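Local coordinates for protein leucine aminopeptidase (Fimbriiglobus ruber, PDB 7D1B) that probably acts as a zinc-dependent glutaminyl cyclase of the M28 peptidase family, closing N-terminal glutamine of peptides into pyroglutamate, at residues A[47-52]-A[322-327]; A[114-119]-A[178-183]; A[151-156]-A[311-316]. All blocks are in the same frame, centred on the assembly; numbering follows the deposited sequence.

Contact 1. Residues A[47-52]-A[322-327]; sequences FPLDPD and QMVDVG
Leu-49 turns its CG anti to its own carbonyl carbon (chi1 -52°) and then runs on extended (chi2 -171°), which carries CD1 onto the backbone of the helix that also bears Val-324. Leu-49 CD1 settles 3.6 Å from Val-324 O and 3.7 Å from Gly-327 C, a position that the missing side chain of Gly-327 leaves available. Val-324, with CG1 anti to its backbone N (chi1 164°), brings both of its methyls up to Leu-49 CB, and CG2 alone goes on to Pro-51. Val-324 CG1 lies against Leu-49 CB at 4.1 Å. Val-324 CG2, on the other branch, touches that same Leu-49 CB at 3.9 Å. It also approaches the next apolar group, with Val-324 CG2 and Pro-51 CB 3.7 Å apart.

No hydrogen bond links the two segments, so the contact is held by the fit of apolar groups. The polar groups of Asp-50 turn elsewhere: Asp-50 OD1 caps the backbone N of Arg-53, and Asp-50 N donates to Glu-165 OE2 on helix 153-167. Leu-49 reaches that helix as well, touching Glu-165, so its side chain is shared between two helices. Ahead of it, Pro-48 forms the centre of an inverse gamma turn, with a weak bond from Leu-49 N to Phe-47 O, and Phe-47 N is tied to Asn-328 OD1 on helix 320-336.

The arrangement is that of a helix start with an aspartate N-cap followed by proline in the first turn, here laying the beginning of helix 51-63 and its lead-in loop against the C-terminal helix 320-336.

Contact 2. Residues A[114-119]-A[178-183]; sequences IASWFP and GVDFVL
Trp-117 points an edge of its indole at the face of Phe-181, two residues beyond its pair partner Val-179 and so a diagonal neighbour on the same side of the sheet. Trp-117 NE1 sits over the centre of the Phe-181 ring, 3.4 Å above its plane. The planes meet at 67° in an edge-to-face pair, the centroid of the five-membered Trp-117 ring 4.5 Å from that of Phe-181. The indole edge also lies close to backbone: Trp-117 CD1 is 3.3 Å from Val-179 O, near the ring plane. Behind the indole, Trp-117 CB covers one face of the Phe-118 ring, while Val-179 CG2 meets that ring at its edge, 4.0 Å from Phe-118 CE2. Phe-118, with positive phi where the strand ends, thus folds back beside Val-179 and points the same way.

These strands are antiparallel neighbours in the mixed sheet of the M28 domain, and strand 178-184 has strand 123-130 as its parallel neighbour on the other edge; the direction of pairing changes here. Ala-115 with Phe-181 and Trp-117 with Val-179 are the hydrogen-bonded pairs, the first exchanging two bonds of 2.8 Å between Ala-115 N and Phe-181 O and between Phe-181 N and Ala-115 O. Helices 72-87 and 153-167 cover the aromatic side, where Phe-181 rests on Phe-85 and Met-163.

On the opposite face, the non-hydrogen-bonded pair of Ser-116 and Asp-180 is polar. In one of its two modelled conformers Ser-116 OG donates to Asp-180 OD1 at 2.7 Å, coming from above the carboxylate plane, 54° out of it. That oxygen also forms a salt bridge with Arg-124, and Asp-180 OD2 bonds to Tyr-226 OH, so both carboxylate oxygens of this buried residue are engaged.

Contact 3. Residues A[151-156]-A[311-316]; sequences ASANDG and LSDTPD. With ZN (zinc ion), chain B.
The carboxylate of Asp-313 lies with one face against the peptide group joining Ser-152 and Ala-153, the two planes almost parallel and Asp-313 OD2 3.4 Å from Ser-152 C. At its rim, Asn-154 N donates to Asp-313 OD1 at 2.8 Å on the syn side, only 21° out of plane, and Tyr-305 OH gives that oxygen a second bond. A water approaches OD2 from the side of the plane away from the peptide.

CG of Asp-313 stands anti to the backbone N (chi1 -178°), which lets the group lie along segment 151-156 while the residue's own carbonyl is used too: Ala-153 N donates to Asp-313 O at 3.0 Å in a nearly straight bond. Two successive N-H groups at the start of helix 153-167 are therefore gripped by one residue, itself the centre of an inverse gamma turn. Packing is close beside it, Ala-153 CB touching Thr-314 C at 3.2 Å.

The water under Asp-313 donates to its OD2 at 2.7 Å and to Asp-155 OD2 at 2.9 Å. Asp-155 OD2 is also the zinc ligand, 2.0 Å from the metal, and His-309, Glu-188 and a further water complete the site; Asp-155 OD1 is instead bonded to His-130. Within the segment, Ser-152 OG bonds to Asp-155 O and helps fix the ligand's backbone. Replacing Asp-313 by an alanine would probably leave Asn-154 N and Tyr-305 OH without this acceptor, the water with Asp-155 alone of the two carboxylates it joins, and the first turn of helix 153-167, which carries Asp-155, able to shift.

Asp-313 thus acts as a second-shell residue, held by backbone N-H groups, Tyr-305 and water rather than by zinc, and its carboxylate is likely to influence how Asp-155 is placed and polarised at the metal.

Contact 2 is a buried pairing within the sheet, two strands joined by regular backbone bonds and aromatic packing. Contact 3 is also buried but lies on the other side of the chain's centre, the centres of the two contacts about 25 Å apart, with polar, water-bridged chemistry around the zinc. Contact 1 is only partly buried and without hydrogen bonds between its segments. Helix 153-167 relates all three: it begins in contact 3, covers the aromatic face of contact 2, and is touched by Leu-49 from contact 1. Helix 51-63, which starts in contact 1, also packs farther along on Ala-153 and Pro-315 of contact 3.

Contact 1. Residues A[47-52]-A[322-327]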
loop_
_atom_site.group_PDB
_atom_site.type_symbol
_atom_site.label_atom_id
_atom_site.label_comp_id
_atom_site.label_asym_id
_atom_site.label_seq_id
_atom_site.Cartn_x
_atom_site.Cartn_y
_atom_site.Cartn_z
ATOM N N PHE A 47 5.386 15.440 -10.903
ATOM C CA PHE A 47 6.504 14.801 -11.583
ATOM C C PHE A 47 5.996 14.058 -12.808
ATOM O O PHE A 47 4.800 13.746 -12.894
ATOM C CB PHE A 47 7.242 13.863 -10.609
ATOM C CG PHE A 47 8.143 14.611 -9.688
ATOM C CD1 PHE A 47 7.617 15.328 -8.621
ATOM C CD2 PHE A 47 9.502 14.659 -9.929
ATOM C CE1 PHE A 47 8.458 16.099 -7.807
ATOM C CE2 PHE A 47 10.343 15.404 -9.118
ATOM C CZ PHE A 47 9.815 16.141 -8.067
ATOM N N PRO A 48 6.876 13.761 -13.785
ATOM C CA PRO A 48 6.431 13.166 -15.067
ATOM C C PRO A 48 6.212 11.661 -14.941
ATOM O O PRO A 48 6.832 10.851 -15.630
ATOM C CB PRO A 48 7.582 13.536 -16.008
ATOM C CG PRO A 48 8.789 13.522 -15.096
ATOM C CD PRO A 48 8.294 14.177 -13.828
ATOM N N LEU A 49 5.304 11.284 -14.044
ATOM C CA LEU A 49 4.983 9.881 -13.855
ATOM C C LEU A 49 4.397 9.321 -15.140
ATOM O O LEU A 49 3.619 9.985 -15.831
ATOM C CB LEU A 49 3.984 9.743 -12.699
ATOM C CG LEU A 49 4.337 10.429 -11.367
ATOM C CD1 LEU A 49 3.336 9.980 -10.302
ATOM C CD2 LEU A 49 5.744 10.213 -10.886
ATOM N N ASP A 50 4.785 8.095 -15.474
ATOM C CA ASP A 50 4.426 7.514 -16.754
ATOM C C ASP A 50 3.259 6.553 -16.549
ATOM O O ASP A 50 3.438 5.488 -15.937
ATOM C CB ASP A 50 5.650 6.797 -17.313
ATOM C CG ASP A 50 5.423 6.215 -18.687
ATOM O OD1 ASP A 50 4.294 5.832 -19.020
ATOM O OD2 ASP A 50 6.414 6.110 -19.425
ATOM N N PRO A 51 2.054 6.889 -17.019
ATOM C CA PRO A 51 0.891 6.022 -16.730
ATOM C C PRO A 51 0.987 4.654 -17.383
ATOM O O PRO A 51 0.538 3.652 -16.805
ATOM C CB PRO A 51 -0.295 6.839 -17.264
ATOM C CG PRO A 51 0.323 7.706 -18.386
ATOM C CD PRO A 51 1.710 8.053 -17.865
ATOM N N ASP A 52 1.556 4.586 -18.589
ATOM C CA ASP A 52 1.681 3.304 -19.270
ATOM C C ASP A 52 2.693 2.417 -18.571
ATOM O O ASP A 52 2.483 1.209 -18.437
ATOM C CB ASP A 52 2.054 3.536 -20.729
ATOM C CG ASP A 52 0.991 4.305 -21.464
ATOM O OD1 ASP A 52 -0.204 3.992 -21.270
ATOM O OD2 ASP A 52 1.341 5.244 -22.193
ATOM N N GLN A 322 -5.253 7.197 -13.150
ATOM C CA GLN A 322 -5.551 7.144 -11.725
ATOM C C GLN A 322 -4.286 6.881 -10.914
ATOM O O GLN A 322 -4.067 7.511 -9.863
ATOM C CB GLN A 322 -6.605 6.070 -11.479
ATOM C CG GLN A 322 -6.984 5.856 -10.020
ATOM C CD GLN A 322 -7.573 7.083 -9.341
ATOM O OE1 GLN A 322 -8.075 8.011 -9.993
ATOM N NE2 GLN A 322 -7.525 7.099 -8.017
ATOM N N MET A 323 -3.421 5.981 -11.400
ATOM C CA MET A 323 -2.160 5.731 -10.712
ATOM C C MET A 323 -1.310 6.993 -10.649
ATOM O O MET A 323 -0.729 7.305 -9.610
ATOM C CB MET A 323 -1.395 4.611 -11.412
ATOM C CG MET A 323 -2.092 3.294 -11.320
ATOM S SD MET A 323 -1.160 1.866 -11.821
ATOM C CE MET A 323 0.117 1.718 -10.573
ATOM N N VAL A 324 -1.209 7.719 -11.766
ATOM C CA VAL A 324 -0.405 8.939 -11.815
ATOM C C VAL A 324 -0.961 9.987 -10.859
ATOM O O VAL A 324 -0.204 10.667 -10.152
ATOM C CB VAL A 324 -0.323 9.466 -13.266
ATOM C CG1 VAL A 324 0.154 10.925 -13.293
ATOM C CG2 VAL A 324 0.574 8.567 -14.120
ATOM N N ASP A 325 -2.291 10.143 -10.824
ATOM C CA ASP A 325 -2.894 11.111 -9.914
ATOM C C ASP A 325 -2.524 10.797 -8.469
ATOM O O ASP A 325 -2.115 11.683 -7.705
ATOM C CB ASP A 325 -4.416 11.088 -10.041
ATOM C CG ASP A 325 -4.958 11.882 -11.196
ATOM O OD1 ASP A 325 -4.203 12.530 -11.943
ATOM O OD2 ASP A 325 -6.185 11.832 -11.356
ATOM N N VAL A 326 -2.683 9.530 -8.063
ATOM C CA VAL A 326 -2.343 9.168 -6.690
ATOM C C VAL A 326 -0.850 9.357 -6.431
ATOM O O VAL A 326 -0.452 9.872 -5.371
ATOM C CB VAL A 326 -2.852 7.756 -6.363
ATOM C CG1 VAL A 326 -2.356 7.287 -4.998
ATOM C CG2 VAL A 326 -4.387 7.735 -6.416
ATOM N N GLY A 327 -0.007 8.995 -7.402
ATOM C CA GLY A 327 1.420 9.220 -7.245
ATOM C C GLY A 327 1.775 10.677 -7.049
ATOM O O GLY A 327 2.604 11.022 -6.199
#

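Contact 2. Residues A[114-119]-A[178-183]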
loop_
_atom_site.group_PDB
_atom_site.type_symbol
_atom_site.label_atom_id
_atom_site.label_comp_id
_atom_site.label_asym_id
_atom_site.label_seq_id
_atom_site.Cartn_x
_atom_site.Cartn_y
_atom_site.Cartn_z
ATOM N N ILE A 114 11.263 -3.095 2.798
ATOM C CA ILE A 114 11.334 -1.654 2.996
ATOM C C ILE A 114 12.343 -1.107 2.003
ATOM O O ILE A 114 13.499 -1.535 1.994
ATOM C CB ILE A 114 11.739 -1.290 4.430
ATOM C CG1 ILE A 114 10.780 -1.915 5.447
ATOM C CG2 ILE A 114 11.814 0.242 4.590
ATOM C CD1 ILE A 114 11.322 -1.914 6.869
ATOM N N ALA A 115 11.918 -0.157 1.178
ATOM C CA ALA A 115 12.806 0.560 0.261
ATOM C C ALA A 115 12.896 1.998 0.757
ATOM O O ALA A 115 11.904 2.727 0.728
ATOM C CB ALA A 115 12.292 0.497 -1.172
ATOM N N SER A 116 14.077 2.389 1.233
ATOM C CA SER A 116 14.259 3.641 1.952
ATOM C C SER A 116 14.951 4.667 1.078
ATOM O O SER A 116 15.956 4.368 0.414
ATOM C CB SER A 116 15.100 3.421 3.213
ATOM O OG SER A 116 14.428 2.692 4.201
ATOM N N TRP A 117 14.447 5.892 1.167
ATOM C CA TRP A 117 14.968 7.064 0.481
ATOM C C TRP A 117 15.284 8.140 1.514
ATOM O O TRP A 117 14.515 8.362 2.461
ATOM C CB TRP A 117 13.892 7.632 -0.472
ATOM C CG TRP A 117 13.267 6.624 -1.401
ATOM C CD1 TRP A 117 12.093 5.959 -1.203
ATOM C CD2 TRP A 117 13.793 6.146 -2.647
ATOM N NE1 TRP A 117 11.832 5.120 -2.261
ATOM C CE2 TRP A 117 12.863 5.215 -3.164
ATOM C CE3 TRP A 117 14.958 6.428 -3.388
ATOM C CZ2 TRP A 117 13.046 4.576 -4.393
ATOM C CZ3 TRP A 117 15.143 5.775 -4.601
ATOM C CH2 TRP A 117 14.190 4.863 -5.097
ATOM N N PHE A 118 16.404 8.828 1.307
ATOM C CA PHE A 118 16.811 10.003 2.084
ATOM C C PHE A 118 17.108 9.609 3.532
ATOM O O PHE A 118 16.333 9.907 4.447
ATOM C CB PHE A 118 15.783 11.149 2.014
ATOM C CG PHE A 118 15.070 11.278 0.679
ATOM C CD1 PHE A 118 15.766 11.301 -0.543
ATOM C CD2 PHE A 118 13.683 11.342 0.649
ATOM C CE1 PHE A 118 15.078 11.385 -1.753
ATOM C CE2 PHE A 118 12.992 11.445 -0.570
ATOM C CZ PHE A 118 13.697 11.472 -1.761
ATOM N N PRO A 119 18.225 8.929 3.771
ATOM C CA PRO A 119 18.464 8.383 5.120
ATOM C C PRO A 119 18.756 9.438 6.176
ATOM O O PRO A 119 18.541 9.175 7.364
ATOM C CB PRO A 119 19.666 7.445 4.920
ATOM C CG PRO A 119 20.357 7.996 3.689
ATOM C CD PRO A 119 19.234 8.479 2.799
ATOM N N GLY A 178 12.492 11.810 5.490
ATOM C CA GLY A 178 12.764 10.528 4.877
ATOM C C GLY A 178 11.498 9.951 4.280
ATOM O O GLY A 178 10.388 10.307 4.688
ATOM N N VAL A 179 11.654 9.045 3.308
ATOM C CA VAL A 179 10.492 8.344 2.752
ATOM C C VAL A 179 10.821 6.866 2.680
ATOM O O VAL A 179 11.778 6.475 2.004
ATOM C CB VAL A 179 10.083 8.878 1.366
ATOM C CG1 VAL A 179 8.870 8.096 0.840
ATOM C CG2 VAL A 179 9.754 10.351 1.439
ATOM N N ASP A 180 10.020 6.044 3.364
ATOM C CA ASP A 180 10.148 4.593 3.303
ATOM C C ASP A 180 8.950 4.018 2.563
ATOM O O ASP A 180 7.798 4.271 2.948
ATOM C CB ASP A 180 10.238 3.989 4.703
ATOM C CG ASP A 180 11.521 4.372 5.382
ATOM O OD1 ASP A 180 12.529 4.539 4.665
ATOM O OD2 ASP A 180 11.544 4.537 6.614
ATOM N N PHE A 181 9.223 3.282 1.485
ATOM C CA PHE A 181 8.210 2.466 0.830
ATOM C C PHE A 181 8.180 1.146 1.591
ATOM O O PHE A 181 9.208 0.458 1.677
ATOM C CB PHE A 181 8.619 2.178 -0.614
ATOM C CG PHE A 181 8.570 3.363 -1.558
ATOM C CD1 PHE A 181 8.176 4.643 -1.157
ATOM C CD2 PHE A 181 8.919 3.170 -2.896
ATOM C CE1 PHE A 181 8.127 5.708 -2.087
ATOM C CE2 PHE A 181 8.865 4.222 -3.812
ATOM C CZ PHE A 181 8.471 5.481 -3.418
ATOM N N VAL A 182 7.039 0.803 2.174
ATOM C CA VAL A 182 6.940 -0.396 2.994
ATOM C C VAL A 182 5.903 -1.315 2.357
ATOM O O VAL A 182 4.744 -0.918 2.153
ATOM C CB VAL A 182 6.583 -0.070 4.457
ATOM C CG1 VAL A 182 6.496 -1.354 5.280
ATOM C CG2 VAL A 182 7.607 0.919 5.048
ATOM N N LEU A 183 6.323 -2.545 2.057
ATOM C CA LEU A 183 5.456 -3.578 1.503
ATOM C C LEU A 183 5.206 -4.622 2.585
ATOM O O LEU A 183 6.146 -5.291 3.051
ATOM C CB LEU A 183 6.099 -4.200 0.269
ATOM C CG LEU A 183 6.103 -3.192 -0.888
ATOM C CD1 LEU A 183 7.157 -3.566 -1.894
ATOM C CD2 LEU A 183 4.732 -3.114 -1.508
#

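Contact 3. Residues A[151-156]-A[311-316]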
loop_
_atom_site.group_PDB
_atom_site.type_symbol
_atom_site.label_atom_id
_atom_site.label_comp_id
_atom_site.label_asym_id
_atom_site.label_seq_id
_atom_site.Cartn_x
_atom_site.Cartn_y
_atom_site.Cartn_z
ATOM N N ALA A 151 -5.465 -12.902 -9.324
ATOM C CA ALA A 151 -4.397 -11.977 -9.692
ATOM C C ALA A 151 -4.328 -10.759 -8.787
ATOM O O ALA A 151 -3.261 -10.144 -8.678
ATOM C CB ALA A 151 -4.602 -11.494 -11.128
ATOM N N SER A 152 -5.439 -10.358 -8.180
ATOM C CA SER A 152 -5.402 -9.291 -7.175
ATOM C C SER A 152 -4.791 -7.989 -7.720
ATOM O O SER A 152 -4.030 -7.326 -7.030
ATOM C CB SER A 152 -4.636 -9.778 -5.936
ATOM O OG SER A 152 -4.894 -8.989 -4.803
ATOM N N ALA A 153 -5.126 -7.605 -8.959
ATOM C CA ALA A 153 -4.400 -6.503 -9.601
ATOM C C ALA A 153 -4.529 -5.186 -8.838
ATOM O O ALA A 153 -3.548 -4.448 -8.710
ATOM C CB ALA A 153 -4.887 -6.302 -11.027
ATOM N N ASN A 154 -5.727 -4.855 -8.366
ATOM C CA ASN A 154 -5.973 -3.590 -7.681
ATOM C C ASN A 154 -5.828 -3.710 -6.168
ATOM O O ASN A 154 -6.212 -2.796 -5.443
ATOM C CB ASN A 154 -7.377 -3.093 -8.031
ATOM C CG ASN A 154 -7.598 -1.619 -7.698
ATOM O OD1 ASN A 154 -6.681 -0.787 -7.788
ATOM N ND2 ASN A 154 -8.831 -1.284 -7.330
ATOM N N ASP A 155 -5.296 -4.821 -5.677
ATOM C CA ASP A 155 -5.382 -5.162 -4.263
ATOM C C ASP A 155 -3.978 -5.580 -3.843
ATOM O O ASP A 155 -3.561 -6.728 -4.040
ATOM C CB ASP A 155 -6.437 -6.250 -4.141
ATOM C CG ASP A 155 -6.732 -6.656 -2.715
ATOM O OD1 ASP A 155 -5.996 -6.277 -1.779
ATOM O OD2 ASP A 155 -7.735 -7.415 -2.522
ATOM N N GLY A 156 -3.224 -4.624 -3.309
ATOM C CA GLY A 156 -1.804 -4.794 -3.040
ATOM C C GLY A 156 -0.945 -4.566 -4.266
ATOM O O GLY A 156 -0.061 -3.706 -4.260
ATOM N N LEU A 311 -12.288 -12.895 -9.529
ATOM C CA LEU A 311 -11.270 -13.259 -10.510
ATOM C C LEU A 311 -11.064 -12.177 -11.556
ATOM O O LEU A 311 -10.017 -12.160 -12.219
ATOM C CB LEU A 311 -11.630 -14.576 -11.191
ATOM C CG LEU A 311 -11.596 -15.775 -10.243
ATOM C CD1 LEU A 311 -12.215 -16.990 -10.909
ATOM C CD2 LEU A 311 -10.165 -16.072 -9.808
ATOM N N SER A 312 -12.033 -11.275 -11.714
ATOM C CA SER A 312 -11.932 -10.157 -12.637
ATOM C C SER A 312 -11.087 -8.993 -12.102
ATOM O O SER A 312 -10.996 -7.968 -12.779
ATOM C CB SER A 312 -13.344 -9.698 -13.014
ATOM O OG SER A 312 -14.116 -9.486 -11.836
ATOM N N ASP A 313 -10.447 -9.126 -10.942
ATOM C CA ASP A 313 -9.517 -8.104 -10.455
ATOM C C ASP A 313 -8.174 -8.306 -11.158
ATOM O O ASP A 313 -7.232 -8.889 -10.615
ATOM C CB ASP A 313 -9.386 -8.194 -8.934
ATOM C CG ASP A 313 -8.466 -7.131 -8.352
ATOM O OD1 ASP A 313 -8.142 -6.151 -9.064
ATOM O OD2 ASP A 313 -8.060 -7.284 -7.170
ATOM N N THR A 314 -8.101 -7.822 -12.395
ATOM C CA THR A 314 -7.003 -8.096 -13.312
ATOM C C THR A 314 -6.422 -6.787 -13.825
ATOM O O THR A 314 -7.010 -5.716 -13.630
ATOM C CB THR A 314 -7.521 -8.960 -14.474
ATOM O OG1 THR A 314 -8.683 -8.342 -15.039
ATOM C CG2 THR A 314 -7.874 -10.355 -13.984
ATOM N N PRO A 315 -5.251 -6.831 -14.487
ATOM C CA PRO A 315 -4.584 -5.570 -14.873
ATOM C C PRO A 315 -5.414 -4.658 -15.761
ATOM O O PRO A 315 -5.209 -3.437 -15.724
ATOM C CB PRO A 315 -3.301 -6.051 -15.563
ATOM C CG PRO A 315 -2.995 -7.322 -14.837
ATOM C CD PRO A 315 -4.345 -7.983 -14.659
ATOM N N ASP A 316 -6.339 -5.194 -16.566
ATOM C CA ASP A 316 -7.160 -4.327 -17.409
ATOM C C ASP A 316 -8.120 -3.452 -16.611
ATOM O O ASP A 316 -8.725 -2.540 -17.188
ATOM C CB ASP A 316 -7.976 -5.176 -18.368
ATOM C CG ASP A 316 -8.784 -6.209 -17.643
ATOM O OD1 ASP A 316 -8.204 -7.244 -17.255
ATOM O OD2 ASP A 316 -9.978 -5.959 -17.401
HETATM ZN ZN ZN B . -7.999 -8.056 -0.687
HETATM O O HOH W 1 -7.675 -13.464 -11.263
HETATM O O HOH W 2 -9.505 -7.563 -4.860
HETATM O O HOH W 3 -8.784 -6.354 0.274
#